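Local coordinates for protein glucokinase (Leishmania braziliensis MHOM/BR/75/M2904, PDB 6EDI) that probably phosphorylates glucose with ATP as phosphate donor, as a dimeric glucokinase of the ASKHA (actin-like ATPase) superfamily captured in an open conformation, at residues A[343-349]-A[387-393]; A[202-207]-A[217-221]; A[76-82]-A[132-137]; A[42-46]-A[400-405]. All coordinates share one frame; numbering follows the deposited sequence.

Interaction 1 (A[343-349]-A[387-393]); sequences PLTCVLM and RTTFLRQ
Cys346 packs its CB and SG over one face of the ring of Phe390 on the neighbouring parallel strand. CB sits over the middle of that face, 3.7 Å from the ring centroid and only 8° off the ring normal. SG, anti to the backbone N (chi1 173°), lies over the same face and meets CE2 of Phe390 at 3.6 Å, a sulfur-aromatic contact. Leu348 CD1 comes obliquely to Phe390 CD2 (3.8 Å), while Trp182 and Thr334 add further packing around the ring. Packing on the other side of the sheet is less intimate: Val347 CG2 comes no closer than 4.2 Å to Leu391 CB. Between the two faces the backbones of 345-348 and 389-393 run parallel and in step, and alternate carbonyls and amides pair from Leu344 to Gln393, with Leu391 N to Cys346 O at 2.8 Å. The two strands are joined through helices, a beta-alpha-beta crossover. Toward the partly exposed Arg387 the pairing gives way to side-chain and solvent bonds. Thr388 OG1 donates to Pro343 O at 2.6 Å, and a water donates to Leu344 O (2.9 Å) and to Arg387 O while accepting from Thr389 OG1, which also bonds the backbone of Gly184. At the far end Gln393 OE1 rests 3.3 Å from Met349 CB and accepts from Gly350 N. The main-chain bonds thus fix the register, the CH-pi and sulfur-aromatic contacts of Cys346 on Phe390 pack one face, and water takes over donor and acceptor roles at the Arg387 end.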
loop_
_atom_site.group_PDB
_atom_site.type_symbol
_atom_site.label_atom_id
_atom_site.label_comp_id
_atom_site.label_asym_id
_atom_site.label_seq_id
_atom_site.Cartn_x
_atom_site.Cartn_y
_atom_site.Cartn_z
ATOM N N PRO A 343 -0.907 -1.680 -10.278
ATOM C CA PRO A 343 -2.255 -1.127 -10.356
ATOM C C PRO A 343 -2.871 -1.316 -11.734
ATOM O O PRO A 343 -2.154 -1.373 -12.729
ATOM C CB PRO A 343 -2.033 0.379 -10.068
ATOM C CG PRO A 343 -0.635 0.652 -10.563
ATOM C CD PRO A 343 0.129 -0.630 -10.247
ATOM N N LEU A 344 -4.197 -1.409 -11.782
ATOM C CA LEU A 344 -4.931 -1.379 -13.049
ATOM C C LEU A 344 -4.748 -0.012 -13.699
ATOM O O LEU A 344 -4.545 0.110 -14.914
ATOM C CB LEU A 344 -6.429 -1.631 -12.792
ATOM C CG LEU A 344 -7.377 -1.733 -13.988
ATOM C CD1 LEU A 344 -6.829 -2.707 -15.036
ATOM C CD2 LEU A 344 -8.811 -2.104 -13.552
ATOM N N THR A 345 -4.824 1.020 -12.870
ATOM C CA THR A 345 -4.710 2.382 -13.355
ATOM C C THR A 345 -3.759 3.178 -12.484
ATOM O O THR A 345 -3.537 2.865 -11.304
ATOM C CB THR A 345 -6.068 3.102 -13.372
ATOM O OG1 THR A 345 -6.588 3.152 -12.040
ATOM C CG2 THR A 345 -7.066 2.389 -14.298
ATOM N N CYS A 346 -3.195 4.218 -13.069
ATOM C CA CYS A 346 -2.451 5.189 -12.295
ATOM C C CYS A 346 -2.956 6.547 -12.726
ATOM O O CYS A 346 -3.057 6.819 -13.920
ATOM C CB CYS A 346 -0.958 5.082 -12.563
ATOM S SG CYS A 346 0.011 6.385 -11.799
ATOM N N VAL A 347 -3.294 7.375 -11.746
ATOM C CA VAL A 347 -3.876 8.687 -12.008
ATOM C C VAL A 347 -2.934 9.801 -11.575
ATOM O O VAL A 347 -2.457 9.831 -10.433
ATOM C CB VAL A 347 -5.195 8.857 -11.263
ATOM C CG1 VAL A 347 -5.633 10.333 -11.300
ATOM C CG2 VAL A 347 -6.265 7.949 -11.848
ATOM N N LEU A 348 -2.675 10.731 -12.490
ATOM C CA LEU A 348 -1.874 11.905 -12.167
ATOM C C LEU A 348 -2.849 13.059 -12.035
ATOM O O LEU A 348 -3.584 13.359 -12.979
ATOM C CB LEU A 348 -0.850 12.187 -13.274
ATOM C CG LEU A 348 0.441 11.367 -13.379
ATOM C CD1 LEU A 348 0.153 9.901 -13.525
ATOM C CD2 LEU A 348 1.309 11.864 -14.560
ATOM N N MET A 349 -2.882 13.698 -10.869
ATOM C CA MET A 349 -3.914 14.707 -10.635
ATOM C C MET A 349 -3.451 15.931 -9.849
ATOM O O MET A 349 -2.260 16.089 -9.547
ATOM C CB MET A 349 -5.130 14.046 -9.980
ATOM C CG MET A 349 -4.987 13.734 -8.497
ATOM S SD MET A 349 -6.451 12.846 -7.906
ATOM C CE MET A 349 -6.512 13.306 -6.192
ATOM N N ARG A 387 1.371 -2.825 -18.097
ATOM C CA ARG A 387 0.025 -3.352 -17.854
ATOM C C ARG A 387 -0.932 -2.252 -17.427
ATOM O O ARG A 387 -2.151 -2.391 -17.563
ATOM C CB ARG A 387 0.051 -4.436 -16.778
ATOM C CG ARG A 387 0.935 -5.629 -17.117
ATOM C CD ARG A 387 0.942 -6.608 -15.958
ATOM N NE ARG A 387 1.738 -7.810 -16.224
ATOM C CZ ARG A 387 1.806 -8.848 -15.400
ATOM N NH1 ARG A 387 1.112 -8.829 -14.271
ATOM N NH2 ARG A 387 2.557 -9.904 -15.705
ATOM N N THR A 388 -0.367 -1.160 -16.912
ATOM C CA THR A 388 -1.136 -0.107 -16.248
ATOM C C THR A 388 -1.595 1.015 -17.184
ATOM O O THR A 388 -0.807 1.561 -17.956
ATOM C CB THR A 388 -0.326 0.485 -15.059
ATOM O OG1 THR A 388 -0.048 -0.560 -14.115
ATOM C CG2 THR A 388 -1.101 1.603 -14.363
ATOM N N THR A 389 -2.881 1.348 -17.096
ATOM C CA THR A 389 -3.472 2.453 -17.836
ATOM C C THR A 389 -3.225 3.736 -17.050
ATOM O O THR A 389 -3.565 3.805 -15.866
ATOM C CB THR A 389 -4.989 2.214 -18.012
ATOM O OG1 THR A 389 -5.190 1.064 -18.843
ATOM C CG2 THR A 389 -5.686 3.417 -18.631
ATOM N N PHE A 390 -2.615 4.742 -17.688
ATOM C CA PHE A 390 -2.354 6.023 -17.024
ATOM C C PHE A 390 -3.373 7.067 -17.428
ATOM O O PHE A 390 -3.757 7.149 -18.599
ATOM C CB PHE A 390 -0.955 6.558 -17.330
ATOM C CG PHE A 390 0.116 6.033 -16.407
ATOM C CD1 PHE A 390 0.350 4.668 -16.294
ATOM C CD2 PHE A 390 0.894 6.907 -15.667
ATOM C CE1 PHE A 390 1.343 4.191 -15.448
ATOM C CE2 PHE A 390 1.884 6.453 -14.832
ATOM C CZ PHE A 390 2.112 5.091 -14.709
ATOM N N LEU A 391 -3.824 7.830 -16.438
ATOM C CA LEU A 391 -4.807 8.894 -16.637
ATOM C C LEU A 391 -4.277 10.206 -16.063
ATOM O O LEU A 391 -3.441 10.201 -15.163
ATOM C CB LEU A 391 -6.140 8.541 -15.960
ATOM C CG LEU A 391 -6.831 7.215 -16.272
ATOM C CD1 LEU A 391 -8.134 7.147 -15.490
ATOM C CD2 LEU A 391 -7.098 7.057 -17.765
ATOM N N ARG A 392 -4.815 11.317 -16.568
ATOM C CA ARG A 392 -4.415 12.673 -16.222
ATOM C C ARG A 392 -5.646 13.502 -15.927
ATOM O O ARG A 392 -6.562 13.522 -16.743
ATOM C CB ARG A 392 -3.840 13.308 -17.468
ATOM C CG ARG A 392 -2.422 13.638 -17.449
ATOM C CD ARG A 392 -2.117 14.090 -18.845
ATOM N NE ARG A 392 -2.934 15.246 -19.159
ATOM C CZ ARG A 392 -3.431 15.503 -20.359
ATOM N NH1 ARG A 392 -3.178 14.682 -21.359
ATOM N NH2 ARG A 392 -4.165 16.587 -20.546
ATOM N N GLN A 393 -5.658 14.235 -14.819
ATOM C CA GLN A 393 -6.753 15.171 -14.568
ATOM C C GLN A 393 -6.712 16.339 -15.556
ATOM O O GLN A 393 -5.651 16.915 -15.788
ATOM C CB GLN A 393 -6.695 15.712 -13.137
ATOM C CG GLN A 393 -7.994 16.396 -12.741
ATOM C CD GLN A 393 -7.998 16.921 -11.328
ATOM O OE1 GLN A 393 -7.105 16.620 -10.533
ATOM N NE2 GLN A 393 -9.009 17.743 -11.007
HETATM O O HOH W 1 -4.739 -1.304 -17.454
#

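Interaction 2 (A[202-207]-A[217-221]); sequences RGRCMV and SLIHY
Ile219 N donates to Cys205 O at 2.8 Å, and Cys205 N returns a bond to Ile219 O at 2.9 Å, which makes these two a hydrogen-bonded antiparallel pair; Val207 and Ser217 form the next. Both strands belong to one beta hairpin. Cys205 and Ile219 meet CB to CB at 4.0 Å on one face. On the other, Met206 and Leu218 cross at about a right angle, SD 4.2 Å from CD1. Beyond the regular pairing the side chains take over. Arg204, extended from CG to NE, crosses His220 at a slant, and NE donates to ND1 at 2.9 Å in an almost straight bond (175°). The acceptor lies in the guanidinium plane, yet guanidinium and imidazole are turned 54° to each other. Because ND1 accepts, the ring is probably neutral, with its proton on NE2. Arg204 NH1 bonds Phe341 O, and NH2 bonds Ala232 O of the second subunit, which fixes the rotation of the group. Further along, Arg202 lays CB over the centre of the Tyr221 ring, 4.1 Å from its centroid, as a CH-pi contact, and its CD reaches Tyr221 OH at 3.2 Å. Asp226 OD1 ties both ends together, taking a salt bridge from Arg202 NE and a hydrogen bond from Tyr221 OH. The hairpin is bordered by strand 345-348 beside 205-210 and by strand 227-233 beside 214-222; helix 157-170 covers the Val207 and Ile219 face, helix 317-341 packs on Met206 and Leu218, and Leu231 of the second subunit covers Arg204, Leu218 and His220.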
loop_
_atom_site.group_PDB
_atom_site.type_symbol
_atom_site.label_atom_id
_atom_site.label_comp_id
_atom_site.label_asym_id
_atom_site.label_seq_id
_atom_site.Cartn_x
_atom_site.Cartn_y
_atom_site.Cartn_z
ATOM N N ARG A 202 -12.430 -2.302 -11.920
ATOM C CA ARG A 202 -12.243 -3.170 -10.755
ATOM C C ARG A 202 -10.791 -3.619 -10.593
ATOM O O ARG A 202 -10.417 -4.745 -10.958
ATOM C CB ARG A 202 -13.155 -4.394 -10.838
ATOM C CG ARG A 202 -14.620 -4.037 -10.942
ATOM C CD ARG A 202 -15.423 -4.672 -9.827
ATOM N NE ARG A 202 -16.784 -4.150 -9.800
ATOM C CZ ARG A 202 -17.860 -4.854 -10.117
ATOM N NH1 ARG A 202 -17.743 -6.131 -10.461
ATOM N NH2 ARG A 202 -19.056 -4.284 -10.069
ATOM N N GLY A 203 -9.982 -2.726 -10.035
ATOM C CA GLY A 203 -8.584 -3.000 -9.769
ATOM C C GLY A 203 -7.986 -1.839 -9.006
ATOM O O GLY A 203 -8.677 -0.852 -8.708
ATOM N N ARG A 204 -6.708 -1.938 -8.674
ATOM C CA ARG A 204 -6.089 -0.861 -7.924
ATOM C C ARG A 204 -5.901 0.359 -8.788
ATOM O O ARG A 204 -5.590 0.265 -9.981
ATOM C CB ARG A 204 -4.728 -1.268 -7.361
ATOM C CG ARG A 204 -4.794 -2.130 -6.114
ATOM C CD ARG A 204 -3.409 -2.638 -5.745
ATOM N NE ARG A 204 -3.438 -3.415 -4.510
ATOM C CZ ARG A 204 -2.386 -4.069 -4.044
ATOM N NH1 ARG A 204 -1.247 -4.009 -4.717
ATOM N NH2 ARG A 204 -2.467 -4.755 -2.910
ATOM N N CYS A 205 -6.065 1.511 -8.156
ATOM C CA CYS A 205 -5.745 2.784 -8.770
ATOM C C CYS A 205 -4.693 3.490 -7.904
ATOM O O CYS A 205 -4.940 3.813 -6.738
ATOM C CB CYS A 205 -7.014 3.627 -8.887
ATOM S SG CYS A 205 -6.713 5.256 -9.542
ATOM N N MET A 206 -3.515 3.717 -8.467
ATOM C CA MET A 206 -2.466 4.461 -7.777
ATOM C C MET A 206 -2.603 5.942 -8.107
ATOM O O MET A 206 -2.635 6.328 -9.280
ATOM C CB MET A 206 -1.080 3.928 -8.171
ATOM C CG MET A 206 0.069 4.696 -7.548
ATOM S SD MET A 206 0.126 4.481 -5.766
ATOM C CE MET A 206 0.921 6.022 -5.317
ATOM N N VAL A 207 -2.707 6.767 -7.070
ATOM C CA VAL A 207 -2.954 8.202 -7.263
ATOM C C VAL A 207 -1.747 9.014 -6.819
ATOM O O VAL A 207 -1.275 8.860 -5.687
ATOM C CB VAL A 207 -4.163 8.660 -6.469
ATOM C CG1 VAL A 207 -4.454 10.119 -6.740
ATOM C CG2 VAL A 207 -5.385 7.778 -6.802
ATOM N N SER A 217 -1.609 8.177 -2.800
ATOM C CA SER A 217 -2.575 7.330 -2.109
ATOM C C SER A 217 -2.969 6.197 -3.042
ATOM O O SER A 217 -2.737 6.250 -4.260
ATOM C CB SER A 217 -3.814 8.128 -1.666
ATOM O OG SER A 217 -4.402 8.819 -2.757
ATOM N N LEU A 218 -3.546 5.145 -2.485
ATOM C CA LEU A 218 -3.889 4.004 -3.314
ATOM C C LEU A 218 -5.330 3.623 -3.077
ATOM O O LEU A 218 -5.744 3.420 -1.921
ATOM C CB LEU A 218 -2.970 2.820 -3.004
ATOM C CG LEU A 218 -3.298 1.506 -3.714
ATOM C CD1 LEU A 218 -2.705 1.467 -5.124
ATOM C CD2 LEU A 218 -2.888 0.302 -2.879
ATOM N N ILE A 219 -6.094 3.537 -4.163
ATOM C CA ILE A 219 -7.431 2.981 -4.079
ATOM C C ILE A 219 -7.248 1.484 -4.296
ATOM O O ILE A 219 -6.880 1.034 -5.388
ATOM C CB ILE A 219 -8.387 3.534 -5.135
ATOM C CG1 ILE A 219 -8.336 5.066 -5.195
ATOM C CG2 ILE A 219 -9.828 3.053 -4.847
ATOM C CD1 ILE A 219 -9.239 5.664 -6.238
ATOM N N HIS A 220 -7.457 0.711 -3.239
ATOM C CA HIS A 220 -7.299 -0.747 -3.340
ATOM C C HIS A 220 -8.659 -1.379 -3.580
ATOM O O HIS A 220 -9.607 -1.088 -2.853
ATOM C CB HIS A 220 -6.669 -1.297 -2.065
ATOM C CG HIS A 220 -6.620 -2.800 -2.012
ATOM N ND1 HIS A 220 -5.830 -3.545 -2.854
ATOM C CD2 HIS A 220 -7.258 -3.682 -1.209
ATOM C CE1 HIS A 220 -5.984 -4.831 -2.580
ATOM N NE2 HIS A 220 -6.839 -4.940 -1.583
ATOM N N TYR A 221 -8.769 -2.209 -4.618
ATOM C CA TYR A 221 -10.019 -2.907 -4.890
ATOM C C TYR A 221 -10.029 -4.231 -4.151
ATOM O O TYR A 221 -9.036 -4.954 -4.162
ATOM C CB TYR A 221 -10.235 -3.156 -6.387
ATOM C CG TYR A 221 -11.450 -4.022 -6.633
ATOM C CD1 TYR A 221 -12.729 -3.533 -6.433
ATOM C CD2 TYR A 221 -11.312 -5.343 -7.036
ATOM C CE1 TYR A 221 -13.838 -4.323 -6.635
ATOM C CE2 TYR A 221 -12.419 -6.143 -7.238
ATOM C CZ TYR A 221 -13.677 -5.626 -7.040
ATOM O OH TYR A 221 -14.780 -6.410 -7.242
#

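Interaction 3 (A[76-82]-A[132-137]); sequences VTKSDIR and NLKGIA
Asp80 and Lys134 bring two loops together through a single backbone bridge, and Asp80 also heads an Asx turn, its OD1 accepting from Arg82 N. The bridge has two bonds: Lys134 N to Ser79 O at 2.8 Å and Ile81 N to Lys134 O at 2.9 Å. Beside it the side chain of Ile81 fills the angle between the loops. Its CB stands next to Lys134 O. CG2, set between the backbone N and carbonyl carbon of its own residue, lies against the main chain of Gly135 to Ala137, with Gly135 C at 3.5 Å. CG1, anti to the backbone N (chi1 -161°), carries the other branch to Ala137 CB (3.9 Å), and CD1 at the tip meets Leu133 CD1 (4.1 Å), the two side chains crossing roughly at right angles. Leu133 CD2 turns back over the main chain of Ser79 and meets Val76 CG1. The outer side is charged. Arg82 holds the Asp80 carboxylate side-on, NE to the syn side of OD1 and NH2 to OD2 from above the carboxylate plane, while Lys78 NZ approaches OD2 nearly along its C-O bond. Two nitrogens thus hold each oxygen, which would probably favour the ionised acid. The contact ties the loop between strand 67-75 and helix 84-98 to the one leading into strand 137-138, with Phe130 packed against Ile81. Gly135 lets the guanidinium lie over its backbone: its CA sits above one face of that group, toward the rim, 3.7 Å from Arg82 NE.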
loop_
_atom_site.group_PDB
_atom_site.type_symbol
_atom_site.label_atom_id
_atom_site.label_comp_id
_atom_site.label_asym_id
_atom_site.label_seq_id
_atom_site.Cartn_x
_atom_site.Cartn_y
_atom_site.Cartn_z
ATOM N N VAL A 76 -11.146 29.704 9.875
ATOM C CA VAL A 76 -10.370 29.327 11.052
ATOM C C VAL A 76 -9.661 30.568 11.602
ATOM O O VAL A 76 -8.513 30.860 11.256
ATOM C CB VAL A 76 -9.338 28.231 10.725
ATOM C CG1 VAL A 76 -8.853 27.569 12.007
ATOM C CG2 VAL A 76 -9.949 27.193 9.779
ATOM N N THR A 77 -10.364 31.294 12.460
ATOM C CA THR A 77 -9.903 32.597 12.919
ATOM C C THR A 77 -8.886 32.481 14.042
ATOM O O THR A 77 -8.161 33.438 14.319
ATOM C CB THR A 77 -11.088 33.452 13.391
ATOM O OG1 THR A 77 -11.719 32.811 14.506
ATOM C CG2 THR A 77 -12.094 33.615 12.274
ATOM N N LYS A 78 -8.840 31.318 14.689
ATOM C CA LYS A 78 -7.924 31.085 15.810
ATOM C C LYS A 78 -6.710 30.263 15.371
ATOM O O LYS A 78 -5.871 29.898 16.193
ATOM C CB LYS A 78 -8.652 30.361 16.955
ATOM C CG LYS A 78 -7.912 30.367 18.302
ATOM C CD LYS A 78 -8.311 29.170 19.168
ATOM C CE LYS A 78 -7.321 28.936 20.296
ATOM N NZ LYS A 78 -7.816 27.915 21.265
ATOM N N SER A 79 -6.623 29.982 14.069
ATOM C CA SER A 79 -5.559 29.131 13.524
ATOM C C SER A 79 -5.464 27.826 14.313
ATOM O O SER A 79 -4.375 27.383 14.672
ATOM C CB SER A 79 -4.212 29.866 13.537
ATOM O OG SER A 79 -4.231 30.993 12.676
ATOM N N ASP A 80 -6.623 27.226 14.575
ATOM C CA ASP A 80 -6.746 26.109 15.506
ATOM C C ASP A 80 -7.746 25.084 14.967
ATOM O O ASP A 80 -8.909 25.420 14.718
ATOM C CB ASP A 80 -7.205 26.635 16.876
ATOM C CG ASP A 80 -7.226 25.561 17.962
ATOM O OD1 ASP A 80 -7.292 24.350 17.649
ATOM O OD2 ASP A 80 -7.200 25.936 19.154
ATOM N N ILE A 81 -7.295 23.836 14.823
ATOM C CA ILE A 81 -8.104 22.765 14.222
ATOM C C ILE A 81 -9.343 22.420 15.045
ATOM O O ILE A 81 -10.330 21.904 14.511
ATOM C CB ILE A 81 -7.263 21.474 13.997
ATOM C CG1 ILE A 81 -7.939 20.548 12.985
ATOM C CG2 ILE A 81 -7.018 20.745 15.308
ATOM C CD1 ILE A 81 -8.000 21.137 11.597
ATOM N N ARG A 82 -9.286 22.688 16.347
ATOM C CA ARG A 82 -10.398 22.381 17.245
ATOM C C ARG A 82 -11.580 23.309 16.988
ATOM O O ARG A 82 -12.692 23.053 17.442
ATOM C CB ARG A 82 -9.941 22.469 18.705
ATOM C CG ARG A 82 -8.895 21.416 19.079
ATOM C CD ARG A 82 -8.145 21.761 20.350
ATOM N NE ARG A 82 -7.269 22.917 20.174
ATOM C CZ ARG A 82 -6.397 23.339 21.086
ATOM N NH1 ARG A 82 -6.284 22.702 22.242
ATOM N NH2 ARG A 82 -5.642 24.403 20.843
ATOM N N ASN A 132 1.026 24.678 10.686
ATOM C CA ASN A 132 0.493 26.051 10.729
ATOM C C ASN A 132 -0.842 26.237 11.483
ATOM O O ASN A 132 -1.409 27.335 11.521
ATOM C CB ASN A 132 0.447 26.681 9.322
ATOM C CG ASN A 132 -0.582 26.039 8.404
ATOM O OD1 ASN A 132 -1.570 25.461 8.856
ATOM N ND2 ASN A 132 -0.360 26.157 7.095
ATOM N N LEU A 133 -1.342 25.160 12.073
ATOM C CA LEU A 133 -2.541 25.232 12.892
ATOM C C LEU A 133 -2.228 24.649 14.254
ATOM O O LEU A 133 -1.308 23.836 14.398
ATOM C CB LEU A 133 -3.704 24.459 12.256
ATOM C CG LEU A 133 -4.283 24.973 10.943
ATOM C CD1 LEU A 133 -5.266 23.970 10.372
ATOM C CD2 LEU A 133 -4.966 26.298 11.188
ATOM N N LYS A 134 -3.010 25.061 15.244
ATOM C CA LYS A 134 -2.893 24.556 16.602
ATOM C C LYS A 134 -3.815 23.355 16.814
ATOM O O LYS A 134 -4.811 23.201 16.114
ATOM C CB LYS A 134 -3.310 25.664 17.565
ATOM C CG LYS A 134 -2.717 25.536 18.933
ATOM C CD LYS A 134 -1.873 26.749 19.262
ATOM C CE LYS A 134 -0.634 26.318 20.036
ATOM N NZ LYS A 134 -0.972 25.294 21.062
ATOM N N GLY A 135 -3.490 22.510 17.786
ATOM C CA GLY A 135 -4.440 21.522 18.260
ATOM C C GLY A 135 -4.407 20.190 17.541
ATOM O O GLY A 135 -3.720 20.018 16.527
ATOM N N ILE A 136 -5.170 19.250 18.080
ATOM C CA ILE A 136 -5.335 17.939 17.475
ATOM C C ILE A 136 -6.800 17.740 17.098
ATOM O O ILE A 136 -7.700 18.077 17.871
ATOM C CB ILE A 136 -4.877 16.831 18.441
ATOM C CG1 ILE A 136 -3.432 17.087 18.887
ATOM C CG2 ILE A 136 -5.048 15.442 17.815
ATOM C CD1 ILE A 136 -2.431 17.166 17.751
ATOM N N ALA A 137 -7.041 17.241 15.888
ATOM C CA ALA A 137 -8.384 16.852 15.480
ATOM C C ALA A 137 -8.644 15.466 16.030
ATOM O O ALA A 137 -7.893 14.536 15.736
ATOM C CB ALA A 137 -8.500 16.839 13.974
#

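Interaction 4 (A[42-46]-A[400-405]); sequences YVVCD and NLLGCL
Val44 presses its CG1 into the helix surface between Leu401 O (3.4 Å) and Cys404 CB (3.5 Å), while its other methyl, CG2, meets Leu401 CD2 at 3.9 Å. That same leucine methyl reaches on to Asp46 CB (3.8 Å), so one branch of Leu401 spans two successive inward-pointing residues of the strand. Cys404 SG, lying alongside the backbone, is 3.5 Å from Cys45 O. At the start of the strand segment the Tyr42 ring slants across Leu405, with Tyr42 CD2 at 3.6 Å from Leu405 CD1. The backbone O of Leu405 lies over one face of that ring. The polar end is looser. Asp46, its CG anti to the backbone N (chi1 172°), extends toward the helix and accepts a weak bond from Asn400 ND2 on OD2 (3.3 Å), the carboxylate and amide planes being 45° apart. A water donates to Asp46 OD1 at 2.9 Å and takes a weak bond from the same amide. Second-shell groups set both ends: Ser116 OG bonds Asp46 OD2, and Asp157 OD1 accepts from Asn400 ND2. Strand 41-48 forms a hairpin with strand 51-58; in ASKHA kinases the corresponding first hairpin generally carries the phosphate-1 loop, and Asp46 leads into the turn of this hairpin. The axes of the two segments make 147°, roughly but not strictly antiparallel. Helix 399-409 thereby packs across the six-stranded mixed sheet, meeting strand 110-117 through Asn400 and Cys404, strand 51-58 through Leu405, and strand 67-75 through Leu401 and Leu402.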
loop_
_atom_site.group_PDB
_atom_site.type_symbol
_atom_site.label_atom_id
_atom_site.label_comp_id
_atom_site.label_asym_id
_atom_site.label_seq_id
_atom_site.Cartn_x
_atom_site.Cartn_y
_atom_site.Cartn_z
ATOM N N TYR A 42 -24.199 12.435 2.521
ATOM C CA TYR A 42 -22.810 12.274 2.936
ATOM C C TYR A 42 -22.251 13.635 3.408
ATOM O O TYR A 42 -22.227 14.610 2.652
ATOM C CB TYR A 42 -21.983 11.656 1.796
ATOM C CG TYR A 42 -22.590 10.377 1.212
ATOM C CD1 TYR A 42 -22.273 9.131 1.737
ATOM C CD2 TYR A 42 -23.475 10.427 0.136
ATOM C CE1 TYR A 42 -22.824 7.969 1.214
ATOM C CE2 TYR A 42 -24.039 9.276 -0.394
ATOM C CZ TYR A 42 -23.706 8.048 0.145
ATOM O OH TYR A 42 -24.259 6.906 -0.388
ATOM N N VAL A 43 -21.862 13.703 4.680
ATOM C CA VAL A 43 -21.334 14.937 5.256
ATOM C C VAL A 43 -19.889 15.095 4.802
ATOM O O VAL A 43 -19.099 14.132 4.848
ATOM C CB VAL A 43 -21.468 14.966 6.787
ATOM C CG1 VAL A 43 -20.564 16.025 7.393
ATOM C CG2 VAL A 43 -22.928 15.245 7.178
ATOM N N VAL A 44 -19.573 16.289 4.314
ATOM C CA VAL A 44 -18.268 16.559 3.741
ATOM C C VAL A 44 -17.657 17.764 4.427
ATOM O O VAL A 44 -18.361 18.691 4.862
ATOM C CB VAL A 44 -18.327 16.805 2.198
ATOM C CG1 VAL A 44 -19.107 15.729 1.527
ATOM C CG2 VAL A 44 -18.934 18.162 1.872
ATOM N N CYS A 45 -16.337 17.740 4.528
ATOM C CA CYS A 45 -15.592 18.806 5.177
ATOM C C CYS A 45 -14.145 18.701 4.732
ATOM O O CYS A 45 -13.589 17.610 4.658
ATOM C CB CYS A 45 -15.701 18.703 6.702
ATOM S SG CYS A 45 -14.683 19.879 7.645
ATOM N N ASP A 46 -13.548 19.839 4.404
ATOM C CA ASP A 46 -12.137 19.870 4.055
ATOM C C ASP A 46 -11.521 21.091 4.721
ATOM O O ASP A 46 -12.158 22.147 4.809
ATOM C CB ASP A 46 -11.954 19.904 2.536
ATOM C CG ASP A 46 -10.505 20.142 2.119
ATOM O OD1 ASP A 46 -10.112 21.320 1.987
ATOM O OD2 ASP A 46 -9.759 19.155 1.913
ATOM N N ASN A 400 -11.590 16.780 -3.083
ATOM C CA ASN A 400 -11.528 16.360 -1.695
ATOM C C ASN A 400 -12.911 16.322 -1.044
ATOM O O ASN A 400 -13.206 15.425 -0.276
ATOM C CB ASN A 400 -10.556 17.229 -0.897
ATOM C CG ASN A 400 -9.111 16.988 -1.282
ATOM O OD1 ASN A 400 -8.808 16.138 -2.127
ATOM N ND2 ASN A 400 -8.205 17.745 -0.669
ATOM N N LEU A 401 -13.751 17.303 -1.336
ATOM C CA LEU A 401 -15.131 17.238 -0.865
ATOM C C LEU A 401 -15.839 15.977 -1.394
ATOM O O LEU A 401 -16.464 15.229 -0.624
ATOM C CB LEU A 401 -15.892 18.514 -1.229
ATOM C CG LEU A 401 -15.385 19.740 -0.469
ATOM C CD1 LEU A 401 -16.226 20.983 -0.752
ATOM C CD2 LEU A 401 -15.365 19.473 1.025
ATOM N N LEU A 402 -15.727 15.739 -2.697
ATOM C CA LEU A 402 -16.289 14.540 -3.316
ATOM C C LEU A 402 -15.797 13.261 -2.640
ATOM O O LEU A 402 -16.552 12.293 -2.489
ATOM C CB LEU A 402 -15.949 14.500 -4.804
ATOM C CG LEU A 402 -16.715 15.450 -5.704
ATOM C CD1 LEU A 402 -16.109 15.457 -7.097
ATOM C CD2 LEU A 402 -18.166 15.012 -5.754
ATOM N N GLY A 403 -14.532 13.266 -2.236
ATOM C CA GLY A 403 -13.935 12.103 -1.603
ATOM C C GLY A 403 -14.561 11.766 -0.275
ATOM O O GLY A 403 -14.546 10.604 0.161
ATOM N N CYS A 404 -15.116 12.786 0.381
ATOM C CA CYS A 404 -15.845 12.535 1.604
ATOM C C CYS A 404 -17.081 11.696 1.271
ATOM O O CYS A 404 -17.463 10.821 2.047
ATOM C CB CYS A 404 -16.207 13.846 2.312
ATOM S SG CYS A 404 -14.788 14.689 3.088
ATOM N N LEU A 405 -17.677 11.933 0.100
ATOM C CA LEU A 405 -18.761 11.072 -0.374
ATOM C C LEU A 405 -18.230 9.686 -0.747
ATOM O O LEU A 405 -18.839 8.650 -0.417
ATOM C CB LEU A 405 -19.487 11.705 -1.572
ATOM C CG LEU A 405 -20.655 10.929 -2.211
ATOM C CD1 LEU A 405 -21.770 11.857 -2.679
ATOM C CD2 LEU A 405 -20.184 10.075 -3.380
HETATM O O HOH W 2 -8.281 20.807 -0.194
#

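Interactions 1 and 2 share one mixed sheet: their centres are 9 Å apart, and strands 345-348 and 205-210 are neighbours joined by a probable hydrogen bond from Val347 N to Met206 O at 2.8 Å. Interactions 3 and 4 belong to the other half of the protein, around the sheet containing strand 41-48, with centres about 20 Å apart. Strand 389-393 is followed, after a short connection, by helix 399-409, so the chain passes from interaction 1 to interaction 4. In ASKHA kinases such a two-sheet arrangement encloses the catalytic cleft; interaction 3 lies about 22 Å from the centre of the chain, on the opposite side of that centre from interactions 1 and 2.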